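Local atomic coordinates of periplasmic cell division protein (SufI) (Aquifex aeolicus, PDB entry 6SYY), a protein that binds copper at four sites and, as a multicopper oxidase, probably oxidises its substrates with the electrons passed on to dioxygen. Residues A[55-60]-A[95-100]; A[120-125]-A[147-152]; A[154-159]-A[178-183]. All coordinates share one frame; numbering follows the deposited sequence.

Contact 1. Residues A[55-60]-A[95-100]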
loop_
_atom_site.group_PDB
_atom_site.type_symbol
_atom_site.label_atom_id
_atom_site.label_comp_id
_atom_site.label_asym_id
_atom_site.label_seq_id
_atom_site.Cartn_x
_atom_site.Cartn_y
_atom_site.Cartn_z
ATOM N N PHE A 55 -11.201 11.638 7.721
ATOM C CA PHE A 55 -11.875 12.679 6.959
ATOM C C PHE A 55 -12.886 12.017 6.041
ATOM O O PHE A 55 -12.522 11.166 5.223
ATOM C CB PHE A 55 -10.876 13.518 6.158
ATOM C CG PHE A 55 -11.518 14.582 5.329
ATOM C CD1 PHE A 55 -12.105 15.681 5.927
ATOM C CD2 PHE A 55 -11.540 14.484 3.949
ATOM C CE1 PHE A 55 -12.702 16.664 5.167
ATOM C CE2 PHE A 55 -12.134 15.463 3.183
ATOM C CZ PHE A 55 -12.716 16.554 3.793
ATOM N N LEU A 56 -14.148 12.396 6.190
ATOM C CA LEU A 56 -15.212 11.895 5.328
ATOM C C LEU A 56 -15.195 12.716 4.046
ATOM O O LEU A 56 -15.704 13.839 4.001
ATOM C CB LEU A 56 -16.553 11.980 6.045
ATOM C CG LEU A 56 -16.521 11.416 7.467
ATOM C CD1 LEU A 56 -17.862 11.588 8.146
ATOM C CD2 LEU A 56 -16.114 9.953 7.457
ATOM N N PHE A 57 -14.590 12.166 3.004
ATOM C CA PHE A 57 -14.445 12.890 1.748
ATOM C C PHE A 57 -15.818 13.107 1.123
ATOM O O PHE A 57 -16.503 12.125 0.803
ATOM C CB PHE A 57 -13.537 12.113 0.809
ATOM C CG PHE A 57 -12.653 12.975 -0.040
ATOM C CD1 PHE A 57 -11.348 13.236 0.341
ATOM C CD2 PHE A 57 -13.122 13.516 -1.228
ATOM C CE1 PHE A 57 -10.522 14.029 -0.446
ATOM C CE2 PHE A 57 -12.305 14.312 -2.019
ATOM C CZ PHE A 57 -11.003 14.564 -1.629
ATOM N N PRO A 58 -16.260 14.348 0.937
ATOM C CA PRO A 58 -17.615 14.584 0.434
ATOM C C PRO A 58 -17.767 14.148 -1.014
ATOM O O PRO A 58 -16.798 14.021 -1.766
ATOM C CB PRO A 58 -17.781 16.101 0.575
ATOM C CG PRO A 58 -16.395 16.628 0.447
ATOM C CD PRO A 58 -15.516 15.605 1.126
ATOM N N ASP A 59 -19.022 13.938 -1.404
ATOM C CA ASP A 59 -19.363 13.431 -2.729
ATOM C C ASP A 59 -19.478 14.603 -3.704
ATOM O O ASP A 59 -20.396 15.425 -3.600
ATOM C CB ASP A 59 -20.660 12.623 -2.663
ATOM C CG ASP A 59 -21.054 12.033 -4.002
ATOM O OD1 ASP A 59 -20.243 12.098 -4.946
ATOM O OD2 ASP A 59 -22.181 11.509 -4.110
ATOM N N GLY A 60 -18.546 14.680 -4.650
ATOM C CA GLY A 60 -18.608 15.703 -5.674
ATOM C C GLY A 60 -18.348 17.113 -5.203
ATOM O O GLY A 60 -18.723 18.062 -5.896
ATOM N N ILE A 95 -8.597 8.874 4.860
ATOM C CA ILE A 95 -9.658 9.373 3.998
ATOM C C ILE A 95 -10.699 8.280 3.836
ATOM O O ILE A 95 -10.369 7.143 3.484
ATOM C CB ILE A 95 -9.102 9.808 2.633
ATOM C CG1 ILE A 95 -8.157 11.001 2.795
ATOM C CG2 ILE A 95 -10.242 10.135 1.683
ATOM C CD1 ILE A 95 -7.511 11.452 1.494
ATOM N N PHE A 96 -11.956 8.617 4.090
ATOM C CA PHE A 96 -13.051 7.681 3.901
ATOM C C PHE A 96 -13.798 8.011 2.618
ATOM O O PHE A 96 -14.059 9.181 2.321
ATOM C CB PHE A 96 -14.008 7.700 5.097
ATOM C CG PHE A 96 -13.599 6.776 6.212
ATOM C CD1 PHE A 96 -12.667 7.176 7.156
ATOM C CD2 PHE A 96 -14.148 5.506 6.314
ATOM C CE1 PHE A 96 -12.284 6.327 8.181
ATOM C CE2 PHE A 96 -13.771 4.654 7.337
ATOM C CZ PHE A 96 -12.834 5.062 8.270
ATOM N N LEU A 97 -14.122 6.971 1.852
ATOM C CA LEU A 97 -14.890 7.099 0.624
ATOM C C LEU A 97 -15.998 6.060 0.615
ATOM O O LEU A 97 -15.871 4.987 1.211
ATOM C CB LEU A 97 -14.016 6.911 -0.620
ATOM C CG LEU A 97 -12.953 7.964 -0.909
ATOM C CD1 LEU A 97 -12.075 7.501 -2.055
ATOM C CD2 LEU A 97 -13.614 9.286 -1.247
ATOM N N ARG A 98 -17.084 6.386 -0.072
ATOM C CA ARG A 98 -18.164 5.443 -0.314
ATOM C C ARG A 98 -18.142 5.058 -1.786
ATOM O O ARG A 98 -17.996 5.927 -2.653
ATOM C CB ARG A 98 -19.518 6.043 0.061
ATOM C CG ARG A 98 -20.654 5.058 -0.038
ATOM C CD ARG A 98 -20.602 4.094 1.120
ATOM N NE ARG A 98 -21.489 2.955 0.926
ATOM C CZ ARG A 98 -21.762 2.066 1.874
ATOM N NH1 ARG A 98 -21.220 2.196 3.078
ATOM N NH2 ARG A 98 -22.578 1.052 1.621
ATOM N N LYS A 99 -18.266 3.764 -2.067
ATOM C CA LYS A 99 -18.234 3.317 -3.452
ATOM C C LYS A 99 -19.403 3.919 -4.214
ATOM O O LYS A 99 -20.548 3.880 -3.755
ATOM C CB LYS A 99 -18.279 1.792 -3.534
ATOM C CG LYS A 99 -18.141 1.258 -4.947
ATOM C CD LYS A 99 -18.271 -0.251 -4.973
ATOM C CE LYS A 99 -18.160 -0.781 -6.391
ATOM N NZ LYS A 99 -18.344 -2.257 -6.440
ATOM N N GLY A 100 -19.105 4.487 -5.378
ATOM C CA GLY A 100 -20.103 5.129 -6.199
ATOM C C GLY A 100 -20.125 6.638 -6.097
ATOM O O GLY A 100 -20.777 7.284 -6.925
#

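Contact 2. Residues A[120-125]-A[147-152]. With CU (copper (II) ion), chain E.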
loop_
_atom_site.group_PDB
_atom_site.type_symbol
_atom_site.label_atom_id
_atom_site.label_comp_id
_atom_site.label_asym_id
_atom_site.label_seq_id
_atom_site.Cartn_x
_atom_site.Cartn_y
_atom_site.Cartn_z
ATOM N N HIS A 120 -3.195 5.179 -4.902
ATOM C CA HIS A 120 -2.711 3.821 -5.129
ATOM C C HIS A 120 -3.840 2.815 -4.965
ATOM O O HIS A 120 -4.475 2.739 -3.908
ATOM C CB HIS A 120 -1.559 3.524 -4.163
ATOM C CG HIS A 120 -0.918 2.180 -4.350
ATOM N ND1 HIS A 120 0.447 1.996 -4.275
ATOM C CD2 HIS A 120 -1.448 0.952 -4.569
ATOM C CE1 HIS A 120 0.730 0.718 -4.456
ATOM N NE2 HIS A 120 -0.402 0.062 -4.635
ATOM N N GLY A 121 -4.083 2.039 -6.020
ATOM C CA GLY A 121 -5.125 1.038 -6.029
ATOM C C GLY A 121 -6.406 1.461 -6.716
ATOM O O GLY A 121 -7.263 0.604 -6.968
ATOM N N PHE A 122 -6.560 2.745 -7.034
ATOM C CA PHE A 122 -7.789 3.224 -7.654
ATOM C C PHE A 122 -7.868 2.814 -9.121
ATOM O O PHE A 122 -6.868 2.816 -9.845
ATOM C CB PHE A 122 -7.887 4.751 -7.555
ATOM C CG PHE A 122 -8.364 5.257 -6.221
ATOM C CD1 PHE A 122 -8.214 4.499 -5.070
ATOM C CD2 PHE A 122 -8.973 6.497 -6.121
ATOM C CE1 PHE A 122 -8.656 4.974 -3.844
ATOM C CE2 PHE A 122 -9.416 6.976 -4.899
ATOM C CZ PHE A 122 -9.258 6.213 -3.759
ATOM N N ARG A 123 -9.072 2.457 -9.555
ATOM C CA ARG A 123 -9.422 2.459 -10.970
ATOM C C ARG A 123 -9.912 3.862 -11.302
ATOM O O ARG A 123 -11.012 4.255 -10.899
ATOM C CB ARG A 123 -10.492 1.416 -11.275
ATOM C CG ARG A 123 -10.065 -0.007 -11.023
ATOM C CD ARG A 123 -11.267 -0.937 -10.966
ATOM N NE ARG A 123 -10.854 -2.314 -10.733
ATOM C CZ ARG A 123 -10.798 -3.244 -11.679
ATOM N NH1 ARG A 123 -11.149 -2.943 -12.923
ATOM N NH2 ARG A 123 -10.400 -4.475 -11.379
ATOM N N ALA A 124 -9.091 4.625 -12.013
ATOM C CA ALA A 124 -9.376 6.021 -12.303
ATOM C C ALA A 124 -8.948 6.343 -13.726
ATOM O O ALA A 124 -8.069 5.670 -14.280
ATOM C CB ALA A 124 -8.643 6.951 -11.326
ATOM N N PRO A 125 -9.557 7.352 -14.348
ATOM C CA PRO A 125 -8.958 7.912 -15.563
ATOM C C PRO A 125 -7.568 8.427 -15.224
ATOM O O PRO A 125 -7.349 9.015 -14.164
ATOM C CB PRO A 125 -9.914 9.045 -15.955
ATOM C CG PRO A 125 -11.188 8.750 -15.226
ATOM C CD PRO A 125 -10.785 8.065 -13.956
ATOM N N PHE A 147 -14.040 12.021 -10.910
ATOM C CA PHE A 147 -14.299 10.660 -11.350
ATOM C C PHE A 147 -15.069 9.932 -10.259
ATOM O O PHE A 147 -15.157 10.390 -9.117
ATOM C CB PHE A 147 -13.006 9.916 -11.718
ATOM C CG PHE A 147 -12.073 9.690 -10.563
ATOM C CD1 PHE A 147 -11.236 10.702 -10.123
ATOM C CD2 PHE A 147 -12.016 8.455 -9.934
ATOM C CE1 PHE A 147 -10.367 10.494 -9.068
ATOM C CE2 PHE A 147 -11.150 8.238 -8.874
ATOM C CZ PHE A 147 -10.325 9.261 -8.439
ATOM N N THR A 148 -15.648 8.796 -10.637
ATOM C CA THR A 148 -16.448 7.990 -9.730
ATOM C C THR A 148 -15.586 6.905 -9.092
ATOM O O THR A 148 -14.817 6.227 -9.780
ATOM C CB THR A 148 -17.622 7.355 -10.479
ATOM O OG1 THR A 148 -18.397 8.378 -11.115
ATOM C CG2 THR A 148 -18.511 6.572 -9.524
ATOM N N ILE A 149 -15.718 6.746 -7.778
ATOM C CA ILE A 149 -15.060 5.653 -7.069
ATOM C C ILE A 149 -15.769 4.353 -7.443
ATOM O O ILE A 149 -16.941 4.163 -7.109
ATOM C CB ILE A 149 -15.078 5.874 -5.554
ATOM C CG1 ILE A 149 -14.395 7.200 -5.203
ATOM C CG2 ILE A 149 -14.419 4.702 -4.843
ATOM C CD1 ILE A 149 -13.008 7.341 -5.794
ATOM N N ILE A 150 -15.065 3.457 -8.137
ATOM C CA ILE A 150 -15.640 2.204 -8.607
ATOM C C ILE A 150 -14.935 0.990 -8.016
ATOM O O ILE A 150 -15.190 -0.136 -8.440
ATOM C CB ILE A 150 -15.643 2.131 -10.147
ATOM C CG1 ILE A 150 -14.212 2.173 -10.685
ATOM C CG2 ILE A 150 -16.467 3.269 -10.728
ATOM C CD1 ILE A 150 -14.123 2.110 -12.195
ATOM N N ASP A 151 -14.063 1.195 -7.038
ATOM C CA ASP A 151 -13.329 0.108 -6.414
ATOM C C ASP A 151 -14.129 -0.521 -5.274
ATOM O O ASP A 151 -15.032 0.091 -4.700
ATOM C CB ASP A 151 -11.983 0.614 -5.901
ATOM C CG ASP A 151 -10.975 0.797 -7.015
ATOM O OD1 ASP A 151 -10.483 -0.225 -7.541
ATOM O OD2 ASP A 151 -10.699 1.959 -7.385
ATOM N N ARG A 152 -13.783 -1.766 -4.959
ATOM C CA ARG A 152 -14.411 -2.474 -3.855
ATOM C C ARG A 152 -13.920 -1.921 -2.525
ATOM O O ARG A 152 -12.814 -1.382 -2.425
ATOM C CB ARG A 152 -14.098 -3.966 -3.933
ATOM C CG ARG A 152 -14.255 -4.537 -5.320
ATOM C CD ARG A 152 -13.713 -5.948 -5.409
ATOM N NE ARG A 152 -14.499 -6.899 -4.632
ATOM C CZ ARG A 152 -14.001 -7.668 -3.669
ATOM N NH1 ARG A 152 -12.714 -7.605 -3.357
ATOM N NH2 ARG A 152 -14.788 -8.511 -3.023
HETATM CU CU CU E . 1.944 3.267 -4.242
HETATM O O HOH W 1 -12.405 4.119 -8.288
#

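Contact 3. Residues A[154-159]-A[178-183]. With CU (copper (II) ion), chain E.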
loop_
_atom_site.group_PDB
_atom_site.type_symbol
_atom_site.label_atom_id
_atom_site.label_comp_id
_atom_site.label_asym_id
_atom_site.label_seq_id
_atom_site.Cartn_x
_atom_site.Cartn_y
_atom_site.Cartn_z
ATOM N N GLY A 154 -12.265 -1.517 0.990
ATOM C CA GLY A 154 -10.988 -2.030 1.434
ATOM C C GLY A 154 -10.066 -0.895 1.831
ATOM O O GLY A 154 -10.491 0.247 2.000
ATOM N N THR A 155 -8.790 -1.245 1.968
ATOM C CA THR A 155 -7.761 -0.323 2.427
ATOM C C THR A 155 -6.903 0.116 1.246
ATOM O O THR A 155 -6.233 -0.709 0.614
ATOM C CB THR A 155 -6.889 -0.973 3.498
ATOM O OG1 THR A 155 -7.713 -1.396 4.591
ATOM C CG2 THR A 155 -5.845 0.013 3.996
ATOM N N TYR A 156 -6.915 1.410 0.964
ATOM C CA TYR A 156 -6.147 1.983 -0.127
ATOM C C TYR A 156 -5.137 2.972 0.455
ATOM O O TYR A 156 -4.980 3.086 1.670
ATOM C CB TYR A 156 -7.092 2.591 -1.168
ATOM C CG TYR A 156 -7.999 1.540 -1.792
ATOM C CD1 TYR A 156 -7.685 0.958 -3.014
ATOM C CD2 TYR A 156 -9.150 1.104 -1.138
ATOM C CE1 TYR A 156 -8.500 -0.013 -3.578
ATOM C CE2 TYR A 156 -9.972 0.132 -1.692
ATOM C CZ TYR A 156 -9.641 -0.422 -2.913
ATOM O OH TYR A 156 -10.455 -1.384 -3.470
ATOM N N PHE A 157 -4.447 3.686 -0.424
ATOM C CA PHE A 157 -3.140 4.245 -0.096
ATOM C C PHE A 157 -2.928 5.469 -0.976
ATOM O O PHE A 157 -3.019 5.366 -2.200
ATOM C CB PHE A 157 -2.069 3.164 -0.343
ATOM C CG PHE A 157 -0.668 3.532 0.081
ATOM C CD1 PHE A 157 -0.419 4.585 0.945
ATOM C CD2 PHE A 157 0.411 2.797 -0.401
ATOM C CE1 PHE A 157 0.884 4.900 1.321
ATOM C CE2 PHE A 157 1.712 3.105 -0.034
ATOM C CZ PHE A 157 1.949 4.159 0.829
ATOM N N TYR A 158 -2.680 6.630 -0.374
ATOM C CA TYR A 158 -2.336 7.816 -1.149
ATOM C C TYR A 158 -0.951 8.299 -0.752
ATOM O O TYR A 158 -0.622 8.361 0.437
ATOM C CB TYR A 158 -3.378 8.936 -1.005
ATOM C CG TYR A 158 -3.553 9.581 0.353
ATOM C CD1 TYR A 158 -2.921 10.776 0.659
ATOM C CD2 TYR A 158 -4.409 9.037 1.301
ATOM C CE1 TYR A 158 -3.114 11.400 1.887
ATOM C CE2 TYR A 158 -4.605 9.647 2.529
ATOM C CZ TYR A 158 -3.952 10.828 2.816
ATOM O OH TYR A 158 -4.135 11.443 4.035
ATOM N N HIS A 159 -0.142 8.614 -1.756
ATOM C CA HIS A 159 1.255 8.967 -1.569
ATOM C C HIS A 159 1.735 9.655 -2.837
ATOM O O HIS A 159 1.105 9.521 -3.892
ATOM C CB HIS A 159 2.109 7.723 -1.254
ATOM C CG HIS A 159 2.187 6.731 -2.376
ATOM N ND1 HIS A 159 2.971 6.926 -3.493
ATOM C CD2 HIS A 159 1.593 5.524 -2.540
ATOM C CE1 HIS A 159 2.850 5.886 -4.302
ATOM N NE2 HIS A 159 2.019 5.022 -3.746
ATOM N N ILE A 178 -6.484 5.254 2.794
ATOM C CA ILE A 178 -7.850 5.449 2.323
ATOM C C ILE A 178 -8.661 4.216 2.701
ATOM O O ILE A 178 -8.187 3.084 2.547
ATOM C CB ILE A 178 -7.888 5.680 0.797
ATOM C CG1 ILE A 178 -7.146 6.963 0.426
ATOM C CG2 ILE A 178 -9.324 5.707 0.278
ATOM C CD1 ILE A 178 -6.991 7.160 -1.067
ATOM N N ILE A 179 -9.876 4.430 3.202
ATOM C CA ILE A 179 -10.815 3.343 3.471
ATOM C C ILE A 179 -12.053 3.567 2.616
ATOM O O ILE A 179 -12.791 4.541 2.821
ATOM C CB ILE A 179 -11.194 3.243 4.951
ATOM C CG1 ILE A 179 -10.012 2.745 5.780
ATOM C CG2 ILE A 179 -12.373 2.301 5.116
ATOM C CD1 ILE A 179 -10.312 2.679 7.261
ATOM N N ILE A 180 -12.292 2.660 1.671
ATOM C CA ILE A 180 -13.509 2.662 0.870
ATOM C C ILE A 180 -14.523 1.747 1.534
ATOM O O ILE A 180 -14.169 0.697 2.084
ATOM C CB ILE A 180 -13.219 2.221 -0.577
ATOM C CG1 ILE A 180 -12.308 3.229 -1.270
ATOM C CG2 ILE A 180 -14.510 2.072 -1.365
ATOM C CD1 ILE A 180 -12.010 2.873 -2.713
ATOM N N GLU A 181 -15.786 2.154 1.501
ATOM C CA GLU A 181 -16.874 1.370 2.058
ATOM C C GLU A 181 -17.882 1.047 0.966
ATOM O O GLU A 181 -18.178 1.888 0.108
ATOM C CB GLU A 181 -17.550 2.121 3.206
ATOM C CG GLU A 181 -16.632 2.347 4.399
ATOM C CD GLU A 181 -17.289 3.159 5.498
ATOM O OE1 GLU A 181 -17.805 4.260 5.202
ATOM O OE2 GLU A 181 -17.295 2.691 6.657
ATOM N N ASP A 182 -18.379 -0.184 0.987
ATOM C CA ASP A 182 -19.485 -0.600 0.136
ATOM C C ASP A 182 -20.426 -1.437 0.995
ATOM O O ASP A 182 -20.289 -1.496 2.220
ATOM C CB ASP A 182 -18.987 -1.341 -1.118
ATOM C CG ASP A 182 -18.233 -2.640 -0.803
ATOM O OD1 ASP A 182 -18.389 -3.207 0.299
ATOM O OD2 ASP A 182 -17.455 -3.096 -1.671
ATOM N N GLU A 183 -21.376 -2.106 0.343
ATOM C CA GLU A 183 -22.357 -2.887 1.083
ATOM C C GLU A 183 -21.715 -4.071 1.804
ATOM O O GLU A 183 -22.162 -4.440 2.898
ATOM C CB GLU A 183 -23.461 -3.353 0.134
ATOM C CG GLU A 183 -24.654 -4.002 0.820
ATOM C CD GLU A 183 -25.772 -4.330 -0.151
ATOM O OE1 GLU A 183 -25.619 -4.034 -1.355
ATOM O OE2 GLU A 183 -26.802 -4.883 0.290
HETATM CU CU CU E . 1.944 3.267 -4.242
#

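Contact 1. Residues A[55-60]-A[95-100]
Phe-55 and Leu-56 run parallel to Ile-95 and Phe-96 as two neighbouring beta strands, and Phe-57 continues the contact just past the strand end. Two backbone hydrogen bonds join them. Phe-96 N gives its hydrogen to Phe-55 O at 2.8 Å, and the bond is nearly straight at 174°. Phe-57 N then bonds Phe-96 O at 3.1 Å, more bent at 150°. Phe-96 is thus gripped through both its N-H and its carbonyl, as expected of a parallel pair. Phe-55 O also receives a CA-H contact from Ile-95 CA at 3.6 Å.

The apolar contacts fall on both faces of the pair. Phe-57 carries those on the face of Ile-95. Its CD1 meets the CG2 branch of Ile-95 at 3.6 Å, and its CB meets CD2 of Leu-97 at 3.5 Å. The Phe-57 side chain lies alongside both and points the same way. With CG1 of Ile-95 beside the backbone N (chi1 -65°), the CG2 branch is the one turned to Phe-57. On the other face, CD2 of Leu-56 reaches CB of Phe-96 at 3.9 Å. The Phe-96 ring extends beyond this touch, with Leu-56 CD2 oblique to it.

This is the edge of a five-stranded sheet in a cupredoxin-like domain. Strand 54-56 is outermost, and strand 94-98 hydrogen-bonds on its other side to strand 176-181. Phe-57 stacks on Phe-103 of strand 102-110 and touches Val-63 and Ile-65 of strand 63-72, so its ring reaches the second sheet of the domain.

Contact 2. Residues A[120-125]-A[147-152]
Asp-151 turns its carboxylate to the backbone of Phe-122 and Arg-123. Arg-123 N donates to Asp-151 OD2 at 2.8 Å with an angle of 163°, on the syn lone pair of that oxygen. A water bridges the same place. It accepts from Ile-150 N at 2.7 Å and donates to Arg-123 O and Asp-151 OD2. OD2 therefore holds two hydrogen bonds, one from the backbone and one from the water.

The charged pair is weaker. Arg-123 NE lies 3.8 Å from Asp-151 OD1, a long salt bridge with the two planes 55° apart. Gln-459 links both ends, accepting from NE and donating to OD1. OD1 comes in at the edge of the guanidinium.

The loop 120-125 leaves a copper-binding strand of the cupredoxin-like domain. His-120 ND1 binds a copper at 2.0 Å, with His-159 and His-510 completing the protein ligands. His-120 NE2 bonds to Asp-479.

The apolar part gathers round the Phe-147 and Phe-122 rings. CG of Phe-147 lies between its backbone N and carbonyl carbon (chi1 65°), which brings one ring face to CB of Ala-124. That CB sits 4.0 Å from the ring centroid in a CH-pi contact. The side chains of Phe-122 and Phe-147 cross at about a right angle and their rings meet edge to edge, CD2 of Phe-122 3.9 Å from CZ of Phe-147. CE2 of Phe-122 also reaches CD1 of Ile-149 at 3.7 Å. Pro-125 CD packs against CB of Phe-147, and CB of Arg-123 against CD1 of Ile-150.

Contact 3. Residues A[154-159]-A[178-183]
Tyr-156 and Ile-178 face each other as an antiparallel hydrogen-bonded pair, and here the strands are closest, with CA atoms 4.6 Å apart. Tyr-156 N donates to Ile-178 O at 2.6 Å, a short bond at 172°. Ile-178 N returns a bond to Tyr-156 O at 2.9 Å. It is straight at the hydrogen, but the donor stands well above the carbonyl plane. Phe-157 N is buried here and has no hydrogen-bond partner. CB of Tyr-156 packs on CB of Ile-178. The Tyr-156 ring then leans over Ile-180, whose CD1 lies over one ring face, 4.0 Å from the centroid, as a CH-pi contact. Chi1 of -62° sets the ring anti to its own carbonyl carbon, and its hydroxyl bonds to Arg-152 O. The Tyr-158 ring meets Ile-178 edge-on, its CD2 reaching CG1 at 3.5 Å. Its hydroxyl goes to Pro-93 O.

This is the inner part of the five-stranded sheet of a cupredoxin-like domain. Strand 154-160 lies between 176-181 and 117-120, and carries copper ligand His-159 at its far end. His-159 NE2 is 1.8 Å from the copper. CD2 of the His-159 ring also sits over the centre of the Phe-157 ring.

The pairing is looser toward Gly-154. Its CA is 5.4 Å from that of Ile-180. Ile-180 N bonds Gly-154 O at 3.0 Å, and Gly-154 N bonds Ile-180 O in return. Between these two hydrogen-bonded pairs, Thr-155 and Ile-179 form a non-hydrogen-bonded pair with little side-chain contact. Thr-155 OG1 turns instead to Arg-251 and Asp-302. Past Ile-180 the chain runs out toward solvent, where Glu-183 is poorly ordered. Asp-182 N-caps the helix that follows.

The three contacts follow one another along the chain, each closing its loop before the next opens, with no nesting or crossing. Contact 1 closes a loop between 60 and 95, of which about half is strand, with no helix. Contact 2 closes a largely irregular one between 125 and 147. Contact 3 closes a loop with the helix 166-172 in it. Contacts 1 and 3 share a sheet, because strands 94-98 and 176-181 are neighbours: Ile-95 O probably bonds Ile-179 N. Contact 2 touches both, through Gly-100 N with Ile-149 O and Phe-122 with Ile-178. Contacts 2 and 3 also meet at one copper, which ties the sheet to the metal site.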